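Local coordinates for protein hydrolase (Thermococcus thioreducens, PDB 6IAH) that probably hydrolyses phosphate monoesters such as phosphoglycolate, as a magnesium-dependent phosphatase of the haloacid dehalogenase (HAD) superfamily, at residues A[59-64]-A[87-92]; A[177-182]-A[194-199]; A[183-188]-A[204-209]. All coordinates share one frame; numbering follows the deposited sequence.

Contact 1 of 3, residues A[59-64]-A[87-92]; sequences VSEALI and WVREKF
Glu61 OE2 takes two hydrogen bonds: Arg89 NE donates to it at 2.8 Å across the contact, and the backbone N of Val96 gives it a second from the loop beyond helix 85-92. Glu61 OE1 takes a bond from Arg89 NH2 at 2.9 Å, nearly straight at 168° and on its syn lone pair. Arg89 thus holds the carboxylate side-on, with NE and one terminal nitrogen each serving a different oxygen. Both oxygens lie close to the guanidinium plane, but the two flat groups are turned 33° apart, and NE meets OE2 from the syn side well out of the carboxylate plane. Glu61 can reach this far because its chain is extended, with CG anti to the backbone N (chi1 -176°); the Arg89 chain crosses it at about a right angle. Beside the salt bridge, Ala62 CB touches Val88 CG2 at 4.0 Å, where the backbones come closest. Helix 56-68 therefore meets helix 85-92 through one ion pair and a small apolar patch, which Leu65 and Phe66 extend over Val88, while on other sides of helix 56-68 Ser60 and Ile64 pack against helices 17-32 and 100-110.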
loop_
_atom_site.group_PDB
_atom_site.type_symbol
_atom_site.label_atom_id
_atom_site.label_comp_id
_atom_site.label_asym_id
_atom_site.label_seq_id
_atom_site.Cartn_x
_atom_site.Cartn_y
_atom_site.Cartn_z
ATOM N N VAL A 59 7.001 -10.982 -1.545
ATOM C CA VAL A 59 6.231 -11.685 -0.520
ATOM C C VAL A 59 5.647 -12.938 -1.165
ATOM O O VAL A 59 5.704 -13.981 -0.546
ATOM C CB VAL A 59 5.092 -10.847 0.109
ATOM C CG1 VAL A 59 4.310 -11.669 1.183
ATOM C CG2 VAL A 59 5.638 -9.607 0.810
ATOM N N SER A 60 5.116 -12.828 -2.394
ATOM C CA SER A 60 4.531 -13.981 -3.097
ATOM C C SER A 60 5.604 -15.062 -3.255
ATOM O O SER A 60 5.375 -16.248 -2.953
ATOM C CB SER A 60 3.952 -13.573 -4.460
ATOM O OG SER A 60 2.910 -12.608 -4.357
ATOM N N GLU A 61 6.792 -14.666 -3.698
ATOM C CA GLU A 61 7.895 -15.601 -3.849
ATOM C C GLU A 61 8.270 -16.400 -2.609
ATOM O O GLU A 61 8.442 -17.624 -2.682
ATOM C CB GLU A 61 9.167 -14.877 -4.405
ATOM C CG GLU A 61 10.310 -15.826 -4.664
ATOM C CD GLU A 61 11.570 -15.026 -5.185
ATOM O OE1 GLU A 61 11.415 -13.854 -5.464
ATOM O OE2 GLU A 61 12.660 -15.591 -5.284
ATOM N N ALA A 62 8.347 -15.695 -1.486
ATOM C CA ALA A 62 8.601 -16.273 -0.204
ATOM C C ALA A 62 7.512 -17.318 0.109
ATOM O O ALA A 62 7.832 -18.394 0.489
ATOM C CB ALA A 62 8.617 -15.199 0.871
ATOM N N LEU A 63 6.267 -16.958 -0.099
ATOM C CA LEU A 63 5.155 -17.878 0.253
ATOM C C LEU A 63 5.087 -19.117 -0.572
ATOM O O LEU A 63 4.650 -20.192 -0.088
ATOM C CB LEU A 63 3.825 -17.129 0.199
ATOM C CG LEU A 63 3.639 -16.138 1.345
ATOM C CD1 LEU A 63 2.519 -15.220 1.005
ATOM C CD2 LEU A 63 3.400 -16.828 2.698
ATOM N N ILE A 64 5.486 -18.985 -1.819
ATOM C CA ILE A 64 5.569 -20.112 -2.764
ATOM C C ILE A 64 6.581 -21.139 -2.287
ATOM O O ILE A 64 6.259 -22.346 -2.088
ATOM C CB ILE A 64 5.912 -19.665 -4.201
ATOM C CG1 ILE A 64 4.776 -18.874 -4.782
ATOM C CG2 ILE A 64 6.187 -20.887 -5.104
ATOM C CD1 ILE A 64 5.188 -18.047 -5.993
ATOM N N TRP A 87 16.860 -14.132 2.501
ATOM C CA TRP A 87 16.847 -15.209 3.490
ATOM C C TRP A 87 16.247 -16.519 2.908
ATOM O O TRP A 87 16.770 -17.591 3.130
ATOM C CB TRP A 87 16.083 -14.772 4.733
ATOM C CG TRP A 87 16.084 -15.693 5.922
ATOM C CD1 TRP A 87 16.944 -15.642 6.973
ATOM C CD2 TRP A 87 15.158 -16.742 6.220
ATOM N NE1 TRP A 87 16.638 -16.594 7.888
ATOM C CE2 TRP A 87 15.537 -17.280 7.474
ATOM C CE3 TRP A 87 14.053 -17.288 5.546
ATOM C CZ2 TRP A 87 14.861 -18.378 8.091
ATOM C CZ3 TRP A 87 13.355 -18.385 6.164
ATOM C CH2 TRP A 87 13.738 -18.869 7.441
ATOM N N VAL A 88 15.163 -16.369 2.167
ATOM C CA VAL A 88 14.434 -17.449 1.559
ATOM C C VAL A 88 15.235 -18.099 0.454
ATOM O O VAL A 88 15.367 -19.311 0.402
ATOM C CB VAL A 88 13.056 -16.959 1.015
ATOM C CG1 VAL A 88 12.229 -18.155 0.548
ATOM C CG2 VAL A 88 12.231 -16.261 2.112
ATOM N N ARG A 89 15.825 -17.264 -0.418
ATOM C CA ARG A 89 16.624 -17.725 -1.496
ATOM C C ARG A 89 17.863 -18.440 -1.053
ATOM O O ARG A 89 18.221 -19.487 -1.631
ATOM C CB ARG A 89 16.988 -16.571 -2.446
ATOM C CG ARG A 89 15.791 -16.037 -3.164
ATOM C CD ARG A 89 16.147 -14.725 -3.890
ATOM N NE ARG A 89 15.012 -14.165 -4.624
ATOM C CZ ARG A 89 15.056 -13.018 -5.312
ATOM N NH1 ARG A 89 16.211 -12.335 -5.320
ATOM N NH2 ARG A 89 13.965 -12.537 -5.943
ATOM N N GLU A 90 18.473 -17.929 0.004
ATOM C CA GLU A 90 19.665 -18.583 0.540
ATOM C C GLU A 90 19.282 -19.900 1.173
ATOM O O GLU A 90 20.009 -20.874 1.061
ATOM C CB GLU A 90 20.377 -17.704 1.538
ATOM C CG GLU A 90 21.278 -16.660 0.903
ATOM C CD GLU A 90 21.879 -15.696 1.923
ATOM O OE1 GLU A 90 21.759 -15.947 3.139
ATOM O OE2 GLU A 90 22.468 -14.678 1.511
ATOM N N LYS A 91 18.170 -19.929 1.881
ATOM C CA LYS A 91 17.752 -21.167 2.534
ATOM C C LYS A 91 17.449 -22.316 1.537
ATOM O O LYS A 91 17.909 -23.424 1.741
ATOM C CB LYS A 91 16.528 -20.881 3.347
ATOM C CG LYS A 91 16.044 -22.052 4.134
ATOM C CD LYS A 91 14.981 -21.576 5.106
ATOM C CE LYS A 91 14.407 -22.744 5.874
ATOM N NZ LYS A 91 15.424 -23.356 6.783
ATOM N N PHE A 92 16.631 -22.077 0.501
ATOM C CA PHE A 92 16.178 -23.163 -0.431
ATOM C C PHE A 92 17.009 -23.329 -1.673
ATOM O O PHE A 92 16.926 -24.331 -2.320
ATOM C CB PHE A 92 14.705 -22.968 -0.784
ATOM C CG PHE A 92 13.821 -23.101 0.399
ATOM C CD1 PHE A 92 13.519 -24.363 0.889
ATOM C CD2 PHE A 92 13.376 -21.973 1.106
ATOM C CE1 PHE A 92 12.710 -24.515 1.992
ATOM C CE2 PHE A 92 12.582 -22.105 2.235
ATOM C CZ PHE A 92 12.241 -23.369 2.678
#

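Contact 2 of 3, residues A[177-182]-A[194-199]. With MG (magnesium ion), chain B.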
loop_
_atom_site.group_PDB
_atom_site.type_symbol
_atom_site.label_atom_id
_atom_site.label_comp_id
_atom_site.label_asym_id
_atom_site.label_seq_id
_atom_site.Cartn_x
_atom_site.Cartn_y
_atom_site.Cartn_z
ATOM N N TYR A 177 9.730 9.587 -3.897
ATOM C CA TYR A 177 10.096 9.482 -2.470
ATOM C C TYR A 177 9.260 8.397 -1.826
ATOM O O TYR A 177 8.259 7.986 -2.384
ATOM C CB TYR A 177 9.853 10.781 -1.713
ATOM C CG TYR A 177 10.653 11.941 -2.272
ATOM C CD1 TYR A 177 11.984 12.116 -1.915
ATOM C CD2 TYR A 177 10.110 12.803 -3.192
ATOM C CE1 TYR A 177 12.726 13.147 -2.433
ATOM C CE2 TYR A 177 10.886 13.824 -3.753
ATOM C CZ TYR A 177 12.183 13.991 -3.330
ATOM O OH TYR A 177 12.985 15.008 -3.840
ATOM N N LEU A 178 9.721 7.881 -0.704
ATOM C CA LEU A 178 8.972 6.862 0.018
ATOM C C LEU A 178 8.920 7.223 1.499
ATOM O O LEU A 178 9.952 7.474 2.146
ATOM C CB LEU A 178 9.563 5.450 -0.172
ATOM C CG LEU A 178 8.559 4.278 -0.024
ATOM C CD1 LEU A 178 7.589 4.219 -1.223
ATOM C CD2 LEU A 178 9.244 2.911 0.147
ATOM N N LYS A 179 7.719 7.212 2.061
ATOM C CA LYS A 179 7.597 7.366 3.505
ATOM C C LYS A 179 8.489 6.278 4.143
ATOM O O LYS A 179 8.549 5.186 3.602
ATOM C CB LYS A 179 6.139 7.145 3.975
ATOM C CG LYS A 179 5.233 8.269 3.470
ATOM C CD LYS A 179 3.824 8.130 3.948
ATOM C CE LYS A 179 3.105 7.058 3.168
ATOM N NZ LYS A 179 1.691 6.857 3.550
ATOM N N PRO A 180 9.132 6.537 5.302
ATOM C CA PRO A 180 8.882 7.714 6.105
ATOM C C PRO A 180 9.911 8.798 5.902
ATOM O O PRO A 180 10.167 9.560 6.821
ATOM C CB PRO A 180 8.913 7.163 7.511
ATOM C CG PRO A 180 9.921 6.045 7.476
ATOM C CD PRO A 180 9.754 5.442 6.114
ATOM N N ASP A 181 10.459 8.860 4.708
ATOM C CA ASP A 181 11.404 9.928 4.333
ATOM C C ASP A 181 10.685 11.284 4.334
ATOM O O ASP A 181 9.816 11.529 3.517
ATOM C CB ASP A 181 12.008 9.616 2.961
ATOM C CG ASP A 181 12.989 10.676 2.453
ATOM O OD1 ASP A 181 13.172 11.679 3.147
ATOM O OD2 ASP A 181 13.555 10.514 1.328
ATOM N N PRO A 182 11.116 12.209 5.206
ATOM C CA PRO A 182 10.418 13.452 5.318
ATOM C C PRO A 182 10.521 14.357 4.086
ATOM O O PRO A 182 9.725 15.277 3.960
ATOM C CB PRO A 182 11.073 14.111 6.543
ATOM C CG PRO A 182 12.459 13.570 6.562
ATOM C CD PRO A 182 12.289 12.161 6.106
ATOM N N GLY A 194 0.380 22.633 7.861
ATOM C CA GLY A 194 -0.636 21.676 7.473
ATOM C C GLY A 194 -0.705 20.494 8.377
ATOM O O GLY A 194 -0.085 20.450 9.465
ATOM N N VAL A 195 -1.468 19.513 7.889
ATOM C CA VAL A 195 -1.660 18.257 8.570
ATOM C C VAL A 195 -1.557 17.079 7.569
ATOM O O VAL A 195 -1.971 17.220 6.403
ATOM C CB VAL A 195 -3.014 18.241 9.306
ATOM C CG1 VAL A 195 -4.195 18.491 8.377
ATOM C CG2 VAL A 195 -3.211 16.950 10.127
ATOM N N TYR A 196 -1.021 15.940 8.053
ATOM C CA TYR A 196 -0.990 14.699 7.313
ATOM C C TYR A 196 -1.952 13.761 7.988
ATOM O O TYR A 196 -1.868 13.598 9.182
ATOM C CB TYR A 196 0.402 14.064 7.290
ATOM C CG TYR A 196 0.516 12.917 6.311
ATOM C CD1 TYR A 196 0.578 13.141 4.932
ATOM C CD2 TYR A 196 0.517 11.583 6.744
ATOM C CE1 TYR A 196 0.646 12.071 4.035
ATOM C CE2 TYR A 196 0.612 10.511 5.856
ATOM C CZ TYR A 196 0.655 10.746 4.506
ATOM O OH TYR A 196 0.706 9.674 3.624
ATOM N N ILE A 197 -2.798 13.112 7.194
ATOM C CA ILE A 197 -3.782 12.081 7.684
ATOM C C ILE A 197 -3.313 10.697 7.263
ATOM O O ILE A 197 -3.263 10.427 6.058
ATOM C CB ILE A 197 -5.175 12.326 7.080
ATOM C CG1 ILE A 197 -5.572 13.810 7.057
ATOM C CG2 ILE A 197 -6.217 11.426 7.767
ATOM C CD1 ILE A 197 -5.418 14.532 8.360
ATOM N N GLY A 198 -2.952 9.841 8.258
ATOM C CA GLY A 198 -2.421 8.503 8.038
ATOM C C GLY A 198 -3.308 7.497 8.788
ATOM O O GLY A 198 -4.189 7.900 9.514
ATOM N N ASP A 199 -3.071 6.233 8.506
ATOM C CA ASP A 199 -3.700 5.092 9.242
ATOM C C ASP A 199 -2.658 4.218 9.989
ATOM O O ASP A 199 -3.039 3.379 10.727
ATOM C CB ASP A 199 -4.543 4.276 8.277
ATOM C CG ASP A 199 -3.727 3.540 7.226
ATOM O OD1 ASP A 199 -2.911 4.145 6.462
ATOM O OD2 ASP A 199 -3.911 2.313 7.117
HETATM MG MG MG B . -2.043 3.666 4.685
HETATM O O HOH W 1 -2.299 1.739 5.124
HETATM O O HOH W 2 -0.999 3.202 3.045
HETATM O O HOH W 3 -0.283 4.016 5.794
#
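At the active-site end of the parallel sheet, the loop 177-182 sends a lysine towards the magnesium site, where it meets a tyrosine of strand 194-198. Lys179 NZ donates a hydrogen bond to Tyr196 OH at 3.0 Å, approaching at the edge of the ring and near its plane. The bend at chi3 (-76°) turns CE and NZ of the lysine towards the phenol; Lys179 CD already lies 3.5 Å from Tyr196 OH, so methylene as well as ammonium lies against the hydroxyl. The strongest partner of NZ, Asp203, stands outside the two segments; NZ forms a salt bridge with it and another with Asp6, while Tyr196 OH is also hydrogen-bonded to Val149 O. The lysine is thereby tied to acidic groups around the metal without binding it; Lys179 NZ remains 6.1 Å from Asp199 OD1. That oxygen coordinates magnesium at 2.0 Å, alongside Asp6 OD2, Asp8 O and three waters, making six ligands. Asp199 OD2 does not bind the ion but accepts a hydrogen bond from one of the metal-bound waters, which is likely to steady the carboxylate's orientation. With an alanine here instead of Lys179, Asp6 and Asp203 would probably lose the positive partner they share, and Tyr196 OH its ammonium donor. The next residue, Pro180, follows a cis peptide bond, and its carbonyl accepts from Asn209 ND2, tying the loop to helix 201-213. A lysine on a loop near the C-terminal ends of the strands, paired with the first aspartate of what appears to be a DxDx(T/V) motif (Asp6) and with Asp203 near the start of helix 201-213, is characteristic of the HAD phosphatase active site.

Contact 3 of 3, residues A[183-188]-A[204-209]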
loop_
_atom_site.group_PDB
_atom_site.type_symbol
_atom_site.label_atom_id
_atom_site.label_comp_id
_atom_site.label_asym_id
_atom_site.label_seq_id
_atom_site.Cartn_x
_atom_site.Cartn_y
_atom_site.Cartn_z
ATOM N N ARG A 183 11.442 14.090 3.190
ATOM C CA ARG A 183 11.567 14.865 1.930
ATOM C C ARG A 183 10.307 14.725 1.052
ATOM O O ARG A 183 10.028 15.587 0.259
ATOM C CB ARG A 183 12.772 14.380 1.120
ATOM C CG ARG A 183 14.114 14.580 1.814
ATOM C CD ARG A 183 15.235 13.743 1.181
ATOM N NE ARG A 183 16.470 13.861 1.954
ATOM C CZ ARG A 183 16.729 13.268 3.123
ATOM N NH1 ARG A 183 15.835 12.453 3.702
ATOM N NH2 ARG A 183 17.913 13.485 3.732
ATOM N N ALA A 184 9.560 13.626 1.207
ATOM C CA ALA A 184 8.293 13.407 0.516
ATOM C C ALA A 184 7.239 14.469 0.857
ATOM O O ALA A 184 6.483 14.920 -0.009
ATOM C CB ALA A 184 7.732 11.993 0.850
ATOM N N LEU A 185 7.231 14.889 2.126
ATOM C CA LEU A 185 6.286 15.851 2.585
ATOM C C LEU A 185 6.822 17.233 2.219
ATOM O O LEU A 185 6.064 18.097 1.742
ATOM C CB LEU A 185 6.035 15.682 4.099
ATOM C CG LEU A 185 4.899 16.549 4.690
ATOM C CD1 LEU A 185 3.536 16.550 3.946
ATOM C CD2 LEU A 185 4.734 16.135 6.169
ATOM N N TRP A 186 8.115 17.445 2.381
ATOM C CA TRP A 186 8.701 18.734 2.008
ATOM C C TRP A 186 8.480 19.036 0.545
ATOM O O TRP A 186 8.181 20.164 0.171
ATOM C CB TRP A 186 10.190 18.749 2.307
ATOM C CG TRP A 186 10.845 19.976 1.838
ATOM C CD1 TRP A 186 11.486 20.156 0.655
ATOM C CD2 TRP A 186 10.875 21.229 2.522
ATOM N NE1 TRP A 186 11.954 21.456 0.579
ATOM C CE2 TRP A 186 11.598 22.125 1.723
ATOM C CE3 TRP A 186 10.405 21.659 3.759
ATOM C CZ2 TRP A 186 11.852 23.452 2.120
ATOM C CZ3 TRP A 186 10.666 22.977 4.164
ATOM C CH2 TRP A 186 11.380 23.853 3.348
ATOM N N GLU A 187 8.628 18.010 -0.286
ATOM C CA GLU A 187 8.338 18.107 -1.712
ATOM C C GLU A 187 7.017 18.808 -2.022
ATOM O O GLU A 187 6.942 19.627 -2.930
ATOM C CB GLU A 187 8.311 16.693 -2.339
ATOM C CG GLU A 187 8.287 16.651 -3.866
ATOM C CD GLU A 187 9.399 17.498 -4.487
ATOM O OE1 GLU A 187 10.444 17.699 -3.791
ATOM O OE2 GLU A 187 9.194 18.007 -5.635
ATOM N N LEU A 188 5.973 18.447 -1.288
ATOM C CA LEU A 188 4.661 19.018 -1.464
ATOM C C LEU A 188 4.533 20.388 -0.805
ATOM O O LEU A 188 4.132 21.344 -1.452
ATOM C CB LEU A 188 3.579 18.119 -0.864
ATOM C CG LEU A 188 2.893 17.058 -1.686
ATOM C CD1 LEU A 188 1.664 16.632 -0.908
ATOM C CD2 LEU A 188 2.557 17.600 -3.072
ATOM N N GLU A 204 2.917 8.031 11.123
ATOM C CA GLU A 204 3.252 8.835 12.303
ATOM C C GLU A 204 4.727 9.169 12.359
ATOM O O GLU A 204 5.123 10.345 12.523
ATOM C CB GLU A 204 2.828 8.114 13.581
ATOM C CG GLU A 204 2.881 9.026 14.789
ATOM C CD GLU A 204 1.898 8.625 15.869
ATOM O OE1 GLU A 204 1.822 7.423 16.066
ATOM O OE2 GLU A 204 1.197 9.500 16.481
ATOM N N LEU A 205 5.544 8.151 12.076
ATOM C CA LEU A 205 6.992 8.308 12.001
ATOM C C LEU A 205 7.424 9.269 10.924
ATOM O O LEU A 205 8.365 10.129 11.119
ATOM C CB LEU A 205 7.626 6.926 11.778
ATOM C CG LEU A 205 9.109 6.822 11.509
ATOM C CD1 LEU A 205 10.028 7.555 12.514
ATOM C CD2 LEU A 205 9.479 5.348 11.429
ATOM N N PHE A 206 6.782 9.130 9.750
ATOM C CA PHE A 206 6.987 10.066 8.646
ATOM C C PHE A 206 6.947 11.529 9.129
ATOM O O PHE A 206 7.817 12.406 8.785
ATOM C CB PHE A 206 5.900 9.744 7.578
ATOM C CG PHE A 206 5.787 10.688 6.419
ATOM C CD1 PHE A 206 6.913 11.131 5.717
ATOM C CD2 PHE A 206 4.516 11.036 5.935
ATOM C CE1 PHE A 206 6.782 11.915 4.589
ATOM C CE2 PHE A 206 4.396 11.821 4.786
ATOM C CZ PHE A 206 5.532 12.287 4.148
ATOM N N VAL A 207 5.858 11.848 9.804
ATOM C CA VAL A 207 5.634 13.229 10.280
ATOM C C VAL A 207 6.590 13.562 11.469
ATOM O O VAL A 207 7.190 14.648 11.483
ATOM C CB VAL A 207 4.159 13.489 10.649
ATOM C CG1 VAL A 207 3.970 14.871 11.185
ATOM C CG2 VAL A 207 3.257 13.287 9.433
ATOM N N GLU A 208 6.793 12.625 12.396
ATOM C CA GLU A 208 7.912 12.797 13.401
ATOM C C GLU A 208 9.231 13.161 12.706
ATOM O O GLU A 208 9.927 14.101 13.129
ATOM C CB GLU A 208 8.080 11.550 14.237
ATOM C CG GLU A 208 6.988 11.361 15.273
ATOM C CD GLU A 208 6.806 9.914 15.793
ATOM O OE1 GLU A 208 7.592 9.001 15.516
ATOM O OE2 GLU A 208 5.839 9.674 16.509
ATOM N N ASN A 209 9.559 12.465 11.607
ATOM C CA ASN A 209 10.783 12.813 10.864
ATOM C C ASN A 209 10.758 14.195 10.263
ATOM O O ASN A 209 11.800 14.876 10.122
ATOM C CB ASN A 209 11.072 11.800 9.736
ATOM C CG ASN A 209 11.493 10.434 10.262
ATOM O OD1 ASN A 209 12.032 10.299 11.370
ATOM N ND2 ASN A 209 11.214 9.405 9.479
#
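Phe206 reaches across from helix 201-213 and lays the far end of its ring against Ala184 and Leu185 at the start of helix 183-189. Phe206 CZ comes to 3.4 Å from Leu185 CB, and Phe206 CE1 lies 3.9 Å from Ala184 CB; both methyl and methylene carbons approach the ring obliquely. The ring also comes near the helix backbone, with Phe206 CZ 3.7 Å from Leu185 N. It gets there because CG stands anti to the backbone N of Phe206 (chi1 172°), which carries the ring out between two helices whose nearest CA atoms, those of Leu185 and Val207, are 8.2 Å apart. The small side chain of Ala184 is consistent with the ring lying this close to the helix. Around the same ring, Tyr196 meets it edge-to-face and Val149 touches it from strand 145-149, while Leu185 packs in addition on Tyr210 and Phe217. The ring thus links both helices with the sheet, and Leu185 on Tyr210 adds a second join between the helices. Since the side chains that touch are all hydrocarbon and buried, the contact rests on shape and van der Waals fit, with none of the directional bonding that an ion pair or hydrogen bond would bring.

Along the chain, contact 1 closes before the other two open, whereas contacts 2 and 3 interleave: loop 177-182, helix 183-189, strand 194-198 and helix 201-213 follow in that order. Contacts 2 and 3 have centres 5 Å apart and touch, for example where Lys179 CD packs on Phe206 CD2 at 3.6 Å. Together they tie the two helices and the preceding loop to the parallel sheet beside the magnesium site. Contact 1 stands about 30 Å from contact 2 and 32 Å from contact 3, centre to centre, within the all-helical part formed by the segment between strands 12-13 and 129-130, consistent with the cap of HAD enzymes, which lies over the catalytic core.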